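Local atomic coordinates of serine-rich Repeat Adhesion Glycoprotein (Srr1) (Streptococcus agalactiae, PDB entry 4MBO), a protein that binds fibrinogen as a serine-rich repeat surface glycoprotein of the bacterium, and probably promotes its adhesion to host tissue. Residues 273-276 with 277-280; 62-65 with 66-70; 104-107 with 108-112. All coordinates share one frame; numbering follows the deposited sequence.

Contact 1 (273-276 with 277-280)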
ATOM      1  N   TRP A 273      26.103  -5.147   8.315  1.00 15.33           N
ATOM      2  CA  TRP A 273      25.545  -6.442   8.733  1.00 15.22           C
ATOM      3  C   TRP A 273      26.533  -7.298   9.529  1.00 17.54           C
ATOM      4  O   TRP A 273      26.179  -8.379   9.994  1.00 17.83           O
ATOM      5  CB  TRP A 273      24.934  -7.188   7.568  1.00 15.27           C
ATOM      6  CG  TRP A 273      23.774  -6.452   6.969  1.00 14.43           C
ATOM      7  CD1 TRP A 273      23.718  -5.925   5.715  1.00 15.00           C
ATOM      8  CD2 TRP A 273      22.497  -6.184   7.582  1.00 14.06           C
ATOM      9  NE1 TRP A 273      22.487  -5.354   5.502  1.00 14.96           N
ATOM     10  CE2 TRP A 273      21.744  -5.445   6.657  1.00 13.87           C
ATOM     11  CE3 TRP A 273      21.946  -6.440   8.842  1.00 15.07           C
ATOM     12  CZ2 TRP A 273      20.448  -4.995   6.930  1.00 14.28           C
ATOM     13  CZ3 TRP A 273      20.651  -5.969   9.119  1.00 14.53           C
ATOM     14  CH2 TRP A 273      19.927  -5.274   8.164  1.00 14.38           C
ATOM     15  N   LYS A 274      27.758  -6.812   9.643  1.00 17.85           N
ATOM     16  CA  LYS A 274      28.777  -7.433  10.529  1.00 20.46           C
ATOM     17  C   LYS A 274      29.204  -8.823  10.106  1.00 22.04           C
ATOM     18  O   LYS A 274      29.695  -9.623  10.944  1.00 23.17           O
ATOM     19  CB  LYS A 274      28.300  -7.485  11.970  1.00 22.60           C
ATOM     20  CG  LYS A 274      27.795  -6.184  12.538  1.00 25.88           C
ATOM     21  CD  LYS A 274      27.467  -6.373  14.003  1.00 30.85           C
ATOM     22  CE  LYS A 274      26.645  -5.238  14.569  1.00 35.96           C
ATOM     23  NZ  LYS A 274      27.248  -3.882  14.425  1.00 40.75           N
ATOM     24  N   THR A 275      29.063  -9.097   8.818  1.00 19.53           N
ATOM     25  CA  THR A 275      29.442 -10.378   8.219  1.00 20.08           C
ATOM     26  C   THR A 275      29.542 -10.244   6.740  1.00 19.95           C
ATOM     27  O   THR A 275      28.983  -9.309   6.164  1.00 18.95           O
ATOM     28  CB  THR A 275      28.413 -11.500   8.544  1.00 22.40           C
ATOM     29  OG1 THR A 275      28.868 -12.756   7.986  1.00 25.36           O
ATOM     30  CG2 THR A 275      27.034 -11.146   8.007  1.00 22.66           C
ATOM     31  N   ASN A 276      30.322 -11.135   6.108  1.00 20.83           N
ATOM     32  CA  ASN A 276      30.352 -11.185   4.666  1.00 22.06           C
ATOM     33  C   ASN A 276      29.398 -12.273   4.092  1.00 21.42           C
ATOM     34  O   ASN A 276      29.335 -12.465   2.886  1.00 21.41           O
ATOM     35  CB  ASN A 276      31.780 -11.440   4.172  1.00 23.67           C
ATOM     36  CG  ASN A 276      32.242 -12.837   4.489  1.00 27.77           C
ATOM     37  OD1 ASN A 276      32.029 -13.323   5.593  1.00 27.38           O
ATOM     38  ND2 ASN A 276      32.817 -13.512   3.508  1.00 31.03           N
ATOM     39  N   SER A 277      28.640 -12.922   4.972  0.60 21.77           N
ATOM     40  CA  SER A 277      27.743 -13.993   4.573  0.60 23.60           C
ATOM     41  C   SER A 277      26.457 -13.977   5.375  0.60 22.94           C
ATOM     42  O   SER A 277      26.480 -13.868   6.604  0.60 22.97           O
ATOM     43  CB  SER A 277      28.443 -15.341   4.776  0.60 26.47           C
ATOM     44  OG  SER A 277      27.639 -16.429   4.344  0.60 30.06           O
ATOM     45  N   ILE A 278      25.336 -14.060   4.663  1.00 22.32           N
ATOM     46  CA  ILE A 278      24.021 -14.152   5.289  1.00 22.05           C
ATOM     47  C   ILE A 278      23.420 -15.416   4.690  1.00 21.43           C
ATOM     48  O   ILE A 278      23.406 -15.603   3.463  1.00 21.43           O
ATOM     49  CB  ILE A 278      23.169 -12.901   5.028  1.00 20.66           C
ATOM     50  CG1 ILE A 278      23.752 -11.719   5.838  1.00 20.52           C
ATOM     51  CG2 ILE A 278      21.710 -13.155   5.400  1.00 21.67           C
ATOM     52  CD1 ILE A 278      23.136 -10.369   5.557  1.00 20.83           C
ATOM     53  N   SER A 279      22.940 -16.304   5.552  0.70 23.08           N
ATOM     54  CA  SER A 279      22.413 -17.571   5.071  0.70 24.01           C
ATOM     55  C   SER A 279      21.069 -17.447   4.374  0.70 23.11           C
ATOM     56  O   SER A 279      20.338 -16.466   4.530  0.70 22.57           O
ATOM     57  CB  SER A 279      22.338 -18.611   6.187  0.70 27.77           C
ATOM     58  OG  SER A 279      21.363 -18.276   7.138  0.70 29.15           O
ATOM     59  N   SER A 280      20.722 -18.490   3.640  1.00 22.52           N
ATOM     60  CA  SER A 280      19.470 -18.504   2.869  1.00 21.70           C
ATOM     61  C   SER A 280      18.235 -18.349   3.733  1.00 22.09           C
ATOM     62  O   SER A 280      17.237 -17.835   3.248  1.00 22.94           O
ATOM     63  CB  SER A 280      19.359 -19.771   2.029  1.00 23.44           C
ATOM     64  OG  SER A 280      19.369 -20.912   2.857  1.00 25.87           O
TER
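The hydroxyl of Thr-275 reaches two residues forward round the bend and donates a hydrogen bond from OG1 to the carbonyl O of Ser-277, 3.0 Å away. The approach makes an angle of 121° at that oxygen, with the donor tilted 17° from the carbonyl plane. The first torsion of Thr-275 makes this possible: with chi1 at -177°, OG1 swings to the far side of the CA–CB bond from its own N and lies beside the carbonyl carbon, facing the chain that follows. The same torsion puts CG2 between the backbone N and the carbonyl carbon, where it meets CG1 of Ile-278 at 4.0 Å. Beyond CG1 the isoleucine chain is extended, and its terminal CD1 arrives at CB of Trp-273, 4.2 Å away, meeting the indole obliquely. The indole is held from several directions: NE1 bonds to Thr-211 OG1, Tyr-284 stacks on the ring and Tyr-260 meets it edge-to-face. Asn-276 follows Thr-275 in the bend, and its ND2 donates to Phe-202 O. Apolar contacts among Trp-273, Thr-275 and Ile-278 thus accompany the hydroxyl-to-carbonyl bond. The arrangement is a tight connection between beta strands 269-272 and 277-278, which belong to different antiparallel sheets in the C-terminal region of this fibrinogen-binding adhesin.

Contact 2 (62-65 with 66-70)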
ATOM      1  N   VAL A  62     -22.260   1.074   0.488  1.00 14.53           N
ATOM      2  CA  VAL A  62     -21.651   0.410  -0.683  1.00 14.69           C
ATOM      3  C   VAL A  62     -20.702  -0.656  -0.126  1.00 15.22           C
ATOM      4  O   VAL A  62     -19.772  -0.343   0.608  1.00 15.13           O
ATOM      5  CB  VAL A  62     -20.914   1.393  -1.578  1.00 16.67           C
ATOM      6  CG1 VAL A  62     -20.208   0.678  -2.716  1.00 16.80           C
ATOM      7  CG2 VAL A  62     -21.875   2.436  -2.104  1.00 17.63           C
ATOM      8  N   LYS A  63     -20.968  -1.907  -0.443  1.00 13.39           N
ATOM      9  CA  LYS A  63     -20.183  -3.021   0.089  1.00 14.59           C
ATOM     10  C   LYS A  63     -19.098  -3.436  -0.879  1.00 13.80           C
ATOM     11  O   LYS A  63     -19.373  -3.653  -2.044  1.00 15.94           O
ATOM     12  CB  LYS A  63     -21.103  -4.181   0.390  1.00 17.06           C
ATOM     13  CG  LYS A  63     -22.278  -3.820   1.294  1.00 20.56           C
ATOM     14  CD  LYS A  63     -23.187  -5.040   1.389  1.00 26.28           C
ATOM     15  CE  LYS A  63     -24.457  -4.781   2.137  1.00 33.97           C
ATOM     16  NZ  LYS A  63     -25.149  -6.099   2.220  1.00 37.53           N
ATOM     17  N   LEU A  64     -17.861  -3.562  -0.396  1.00 12.86           N
ATOM     18  CA  LEU A  64     -16.776  -4.053  -1.227  1.00 12.89           C
ATOM     19  C   LEU A  64     -16.374  -5.460  -0.730  1.00 12.94           C
ATOM     20  O   LEU A  64     -16.578  -5.833   0.416  1.00 13.42           O
ATOM     21  CB  LEU A  64     -15.550  -3.138  -1.160  1.00 13.56           C
ATOM     22  CG  LEU A  64     -15.775  -1.644  -1.375  1.00 13.75           C
ATOM     23  CD1 LEU A  64     -14.452  -0.912  -1.205  1.00 14.62           C
ATOM     24  CD2 LEU A  64     -16.414  -1.409  -2.729  1.00 15.70           C
ATOM     25  N   SER A  65     -15.823  -6.257  -1.627  1.00 13.15           N
ATOM     26  CA  SER A  65     -15.272  -7.535  -1.257  1.00 12.73           C
ATOM     27  C   SER A  65     -14.089  -7.340  -0.318  1.00 13.44           C
ATOM     28  O   SER A  65     -13.528  -6.240  -0.241  1.00 13.47           O
ATOM     29  CB  SER A  65     -14.897  -8.320  -2.527  1.00 12.85           C
ATOM     30  OG  SER A  65     -14.068  -7.581  -3.438  1.00 14.31           O
ATOM     31  N   ASP A  66     -13.744  -8.380   0.433  1.00 14.75           N
ATOM     32  CA  ASP A  66     -12.681  -8.303   1.414  1.00 17.23           C
ATOM     33  C   ASP A  66     -11.332  -7.961   0.850  1.00 17.76           C
ATOM     34  O   ASP A  66     -10.433  -7.594   1.601  1.00 21.23           O
ATOM     35  CB  ASP A  66     -12.489  -9.653   2.115  1.00 20.44           C
ATOM     36  CG  ASP A  66     -13.533  -9.967   3.107  1.00 25.66           C
ATOM     37  OD1 ASP A  66     -14.528  -9.256   3.248  1.00 25.28           O
ATOM     38  OD2 ASP A  66     -13.325 -11.014   3.792  1.00 33.57           O
ATOM     39  N   ASN A  67     -11.152  -8.122  -0.452  1.00 14.01           N
ATOM     40  CA  ASN A  67      -9.866  -7.861  -1.038  1.00 14.11           C
ATOM     41  C   ASN A  67      -9.787  -6.528  -1.749  1.00 14.00           C
ATOM     42  O   ASN A  67      -8.896  -6.341  -2.561  1.00 15.12           O
ATOM     43  CB  ASN A  67      -9.505  -8.971  -2.020  1.00 14.07           C
ATOM     44  CG  ASN A  67     -10.530  -9.123  -3.134  1.00 14.16           C
ATOM     45  OD1 ASN A  67     -11.473  -8.333  -3.242  1.00 14.56           O
ATOM     46  ND2 ASN A  67     -10.324 -10.118  -3.986  1.00 14.79           N
ATOM     47  N   LEU A  68     -10.689  -5.607  -1.429  0.70 14.47           N
ATOM     48  CA  LEU A  68     -10.753  -4.317  -2.101  0.70 15.18           C
ATOM     49  C   LEU A  68     -10.888  -3.200  -1.074  0.70 15.32           C
ATOM     50  O   LEU A  68     -11.673  -3.346  -0.130  0.70 16.35           O
ATOM     51  CB  LEU A  68     -11.974  -4.371  -3.031  0.70 17.05           C
ATOM     52  CG  LEU A  68     -12.168  -3.345  -4.121  0.70 17.75           C
ATOM     53  CD1 LEU A  68     -11.072  -3.432  -5.147  0.70 16.93           C
ATOM     54  CD2 LEU A  68     -13.534  -3.545  -4.789  0.70 16.74           C
ATOM     55  N   ASP A  69     -10.102  -2.113  -1.211  1.00 14.15           N
ATOM     56  CA  ASP A  69     -10.138  -0.971  -0.288  1.00 14.06           C
ATOM     57  C   ASP A  69     -10.145   0.338  -1.081  1.00 14.21           C
ATOM     58  O   ASP A  69     -10.001   0.330  -2.296  1.00 14.85           O
ATOM     59  CB  ASP A  69      -9.028  -1.031   0.770  1.00 15.35           C
ATOM     60  CG  ASP A  69      -7.644  -0.811   0.223  1.00 17.62           C
ATOM     61  OD1 ASP A  69      -7.459   0.168  -0.515  1.00 17.57           O
ATOM     62  OD2 ASP A  69      -6.711  -1.588   0.609  1.00 17.51           O
ATOM     63  N   THR A  70     -10.406   1.439  -0.387  1.00 14.75           N
ATOM     64  CA  THR A  70     -10.445   2.774  -0.961  1.00 14.45           C
ATOM     65  C   THR A  70      -9.164   3.570  -0.730  1.00 15.26           C
ATOM     66  O   THR A  70      -9.116   4.787  -0.966  1.00 15.86           O
ATOM     67  CB  THR A  70     -11.583   3.580  -0.288  1.00 15.13           C
ATOM     68  OG1 THR A  70     -11.346   3.602   1.135  1.00 16.67           O
ATOM     69  CG2 THR A  70     -12.915   2.939  -0.597  1.00 16.01           C
TER
HETATM   70  O   HOH W   1     -16.524  -7.723   2.416  1.00 21.34           O
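Ser-65 and Leu-68 close a type I beta turn between strands 59-64 and 68-69 of the bacterial Ig-like domain. Leu-68 N donates to Ser-65 O at 3.1 Å with an N-H...O angle of 145°, the donor N sitting well above the plane of the Ser-65 carbonyl rather than on a lone pair. A second bond runs inside the turn: Ser-65 OG donates a hydrogen bond to Asn-67 OD1 at 2.7 Å. Both side chains have chi1 near +60°, 52° for the serine and 58° for the asparagine, which brings the two polar ends together on one side of the turn. The hydroxyl also takes a bond from Thr-142 N, and Asn-67 ND2 is used by Cys-140 O, so strand 139-145 fixes the amide and hydroxyl from outside. Next to the turn, Leu-64 CD1 lies 4.2 Å from Thr-70 CG2, and in one of the two conformers of Leu-68 the buried leucines cross at about a right angle, Leu-64 CD2 touching Leu-68 CD2 at 4.1 Å. Phe-141 and Val-124 pack on Leu-68 from the neighbouring strands. The side chain of the exposed Asp-66 comes within about 4 Å of a bound calcium ion. One water joins it to the strand end, donating to Leu-64 O at 2.8 Å and to Asp-66 OD1 at 2.7 Å.

Contact 3 (104-107 with 108-112)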
ATOM      1  N   TYR A 104     -22.265   5.971   3.767  1.00 15.36           N
ATOM      2  CA  TYR A 104     -22.608   7.366   3.526  1.00 16.32           C
ATOM      3  C   TYR A 104     -23.766   7.776   4.419  1.00 16.64           C
ATOM      4  O   TYR A 104     -24.737   7.042   4.583  1.00 17.23           O
ATOM      5  CB  TYR A 104     -23.006   7.587   2.074  1.00 16.70           C
ATOM      6  CG  TYR A 104     -21.858   7.518   1.107  1.00 16.77           C
ATOM      7  CD1 TYR A 104     -21.116   8.655   0.794  1.00 17.39           C
ATOM      8  CD2 TYR A 104     -21.551   6.343   0.460  1.00 17.00           C
ATOM      9  CE1 TYR A 104     -20.062   8.574  -0.122  1.00 18.42           C
ATOM     10  CE2 TYR A 104     -20.516   6.252  -0.439  1.00 17.83           C
ATOM     11  CZ  TYR A 104     -19.787   7.368  -0.737  1.00 18.14           C
ATOM     12  OH  TYR A 104     -18.763   7.210  -1.639  1.00 21.47           O
ATOM     13  N   THR A 105     -23.657   8.975   4.993  1.00 16.20           N
ATOM     14  CA  THR A 105     -24.670   9.522   5.881  1.00 18.59           C
ATOM     15  C   THR A 105     -25.249  10.810   5.305  1.00 19.34           C
ATOM     16  O   THR A 105     -24.498  11.754   5.010  1.00 19.81           O
ATOM     17  CB  THR A 105     -24.069   9.799   7.260  1.00 19.09           C
ATOM     18  OG1 THR A 105     -23.458   8.596   7.770  1.00 19.33           O
ATOM     19  CG2 THR A 105     -25.158  10.289   8.247  1.00 20.08           C
ATOM     20  N   TRP A 106     -26.569  10.839   5.124  1.00 19.35           N
ATOM     21  CA  TRP A 106     -27.241  11.994   4.558  1.00 20.39           C
ATOM     22  C   TRP A 106     -27.190  13.211   5.494  1.00 21.52           C
ATOM     23  O   TRP A 106     -27.369  13.094   6.712  1.00 21.29           O
ATOM     24  CB  TRP A 106     -28.697  11.677   4.247  1.00 20.36           C
ATOM     25  CG  TRP A 106     -28.868  10.589   3.240  1.00 20.55           C
ATOM     26  CD1 TRP A 106     -29.257   9.319   3.480  1.00 21.86           C
ATOM     27  CD2 TRP A 106     -28.615  10.678   1.825  1.00 19.98           C
ATOM     28  NE1 TRP A 106     -29.250   8.598   2.314  1.00 24.86           N
ATOM     29  CE2 TRP A 106     -28.933   9.441   1.272  1.00 23.49           C
ATOM     30  CE3 TRP A 106     -28.197  11.716   0.972  1.00 20.18           C
ATOM     31  CZ2 TRP A 106     -28.818   9.182  -0.117  1.00 19.24           C
ATOM     32  CZ3 TRP A 106     -28.081  11.472  -0.401  1.00 20.63           C
ATOM     33  CH2 TRP A 106     -28.371  10.204  -0.926  1.00 20.43           C
ATOM     34  N   THR A 107     -27.027  14.376   4.905  1.00 21.95           N
ATOM     35  CA  THR A 107     -26.963  15.616   5.674  1.00 23.03           C
ATOM     36  C   THR A 107     -28.325  16.258   5.951  1.00 23.56           C
ATOM     37  O   THR A 107     -29.363  15.867   5.418  1.00 23.34           O
ATOM     38  CB  THR A 107     -26.130  16.648   4.909  1.00 24.80           C
ATOM     39  OG1 THR A 107     -26.803  16.942   3.671  1.00 24.25           O
ATOM     40  CG2 THR A 107     -24.714  16.176   4.669  1.00 25.19           C
ATOM     41  N   ARG A 108     -28.319  17.281   6.808  1.00 26.12           N
ATOM     42  CA  ARG A 108     -29.518  18.056   7.076  1.00 26.90           C
ATOM     43  C   ARG A 108     -29.974  18.688   5.754  1.00 27.13           C
ATOM     44  O   ARG A 108     -31.149  18.650   5.407  1.00 25.60           O
ATOM     45  CB  ARG A 108     -29.223  19.147   8.138  1.00 30.33           C
ATOM     46  CG  ARG A 108     -30.423  19.962   8.576  1.00 33.77           C
ATOM     47  CD  ARG A 108     -30.183  20.753   9.883  1.00 38.26           C
ATOM     48  NE  ARG A 108     -29.627  19.897  10.949  1.00 39.31           N
ATOM     49  CZ  ARG A 108     -28.520  20.135  11.655  1.00 39.83           C
ATOM     50  NH1 ARG A 108     -27.855  21.290  11.570  1.00 43.65           N
ATOM     51  NH2 ARG A 108     -28.138  19.249  12.555  1.00 39.37           N
ATOM     52  N   TYR A 109     -29.017  19.210   4.998  1.00 27.66           N
ATOM     53  CA  TYR A 109     -29.351  19.825   3.699  1.00 29.92           C
ATOM     54  C   TYR A 109     -30.077  18.816   2.801  1.00 28.68           C
ATOM     55  O   TYR A 109     -31.122  19.112   2.220  1.00 28.03           O
ATOM     56  CB  TYR A 109     -28.113  20.369   3.009  1.00 30.43           C
ATOM     57  CG  TYR A 109     -28.397  20.759   1.552  1.00 31.51           C
ATOM     58  CD1 TYR A 109     -29.151  21.886   1.250  1.00 33.34           C
ATOM     59  CD2 TYR A 109     -27.938  19.978   0.499  1.00 30.65           C
ATOM     60  CE1 TYR A 109     -29.421  22.241  -0.054  1.00 32.78           C
ATOM     61  CE2 TYR A 109     -28.197  20.331  -0.814  1.00 31.33           C
ATOM     62  CZ  TYR A 109     -28.947  21.471  -1.087  1.00 34.24           C
ATOM     63  OH  TYR A 109     -29.250  21.858  -2.393  1.00 31.16           O
ATOM     64  N   ALA A 110     -29.544  17.595   2.721  1.00 26.47           N
ATOM     65  CA  ALA A 110     -30.198  16.583   1.911  1.00 25.27           C
ATOM     66  C   ALA A 110     -31.632  16.307   2.337  1.00 25.94           C
ATOM     67  O   ALA A 110     -32.469  16.052   1.502  1.00 25.16           O
ATOM     68  CB  ALA A 110     -29.391  15.280   1.925  1.00 24.26           C
ATOM     69  N   SER A 111     -31.904  16.327   3.650  1.00 26.98           N
ATOM     70  CA  SER A 111     -33.243  16.052   4.172  1.00 29.12           C
ATOM     71  C   SER A 111     -34.301  17.106   3.776  1.00 31.30           C
ATOM     72  O   SER A 111     -35.487  16.842   3.896  1.00 32.77           O
ATOM     73  CB  SER A 111     -33.221  15.872   5.715  1.00 30.24           C
ATOM     74  OG  SER A 111     -32.947  17.097   6.408  1.00 32.06           O
ATOM     75  N   THR A 112     -33.859  18.256   3.261  1.00 32.11           N
ATOM     76  CA  THR A 112     -34.768  19.332   2.829  1.00 33.41           C
ATOM     77  C   THR A 112     -35.175  19.180   1.368  1.00 33.20           C
ATOM     78  O   THR A 112     -36.079  19.865   0.897  1.00 34.82           O
ATOM     79  CB  THR A 112     -34.134  20.742   2.972  1.00 35.16           C
ATOM     80  OG1 THR A 112     -33.051  20.922   2.040  1.00 33.56           O
ATOM     81  CG2 THR A 112     -33.637  20.983   4.382  1.00 35.30           C
TER
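Thr-107 caps a short, weakly bonded helix at about 108-111 with its hydroxyl: Ala-110 N donates to Thr-107 OG1 at 3.0 Å, nearly straight at 163°. The threonine's chi1 of 63° places OG1 between its backbone N and carbonyl carbon, over the first turn of the helix. The hydroxyl is in turn hydrogen-bonded to Leu-89 O, so the N-cap oxygen is tied to strand 89-95 as well as to the helix. The threonine's carbonyl is also used, Ser-111 N donating to Thr-107 O at 3.1 Å. Further along, two hydroxyls fold back onto main-chain oxygens, each in the carbonyl plane and on a lone pair. Ser-111 OG donates to Arg-108 O at 2.6 Å, and Thr-112 OG1 to Tyr-109 O at 2.7 Å; the latter oxygen also accepts from Thr-112 N, so two donors grip it. The longer side chains find partners outside the turn, Arg-108 NE in a salt bridge with Glu-56 and Tyr-109 OH hydrogen-bonded to Asp-84 OD2. The apolar part is the buried methyl of Ala-110, whose CB approaches Trp-106 CE3 obliquely at 3.9 Å. This is an N-cap on a short, weakly bonded helical turn following beta strand 101-106 in an Ig-like domain.

Contacts 2 and 3 belong to one Ig-like domain and follow in series along the chain; strands 59-64 and 101-106, which carry their first segments, are antiparallel neighbours in the same sheet. Their centres are about 24 Å apart and their nearest atoms about 4 Å apart, without touching. Contact 1 lies in the adhesin's C-terminal region, across the centre of the chain from both: its centre is about 42 Å from that of contact 2 and about 61 Å from that of contact 3. Contact 2 approaches a bound calcium ion, through Asp-66. In this elongated, beta-rich molecule each contact lies where a strand meets a turn, a loop or a short helix.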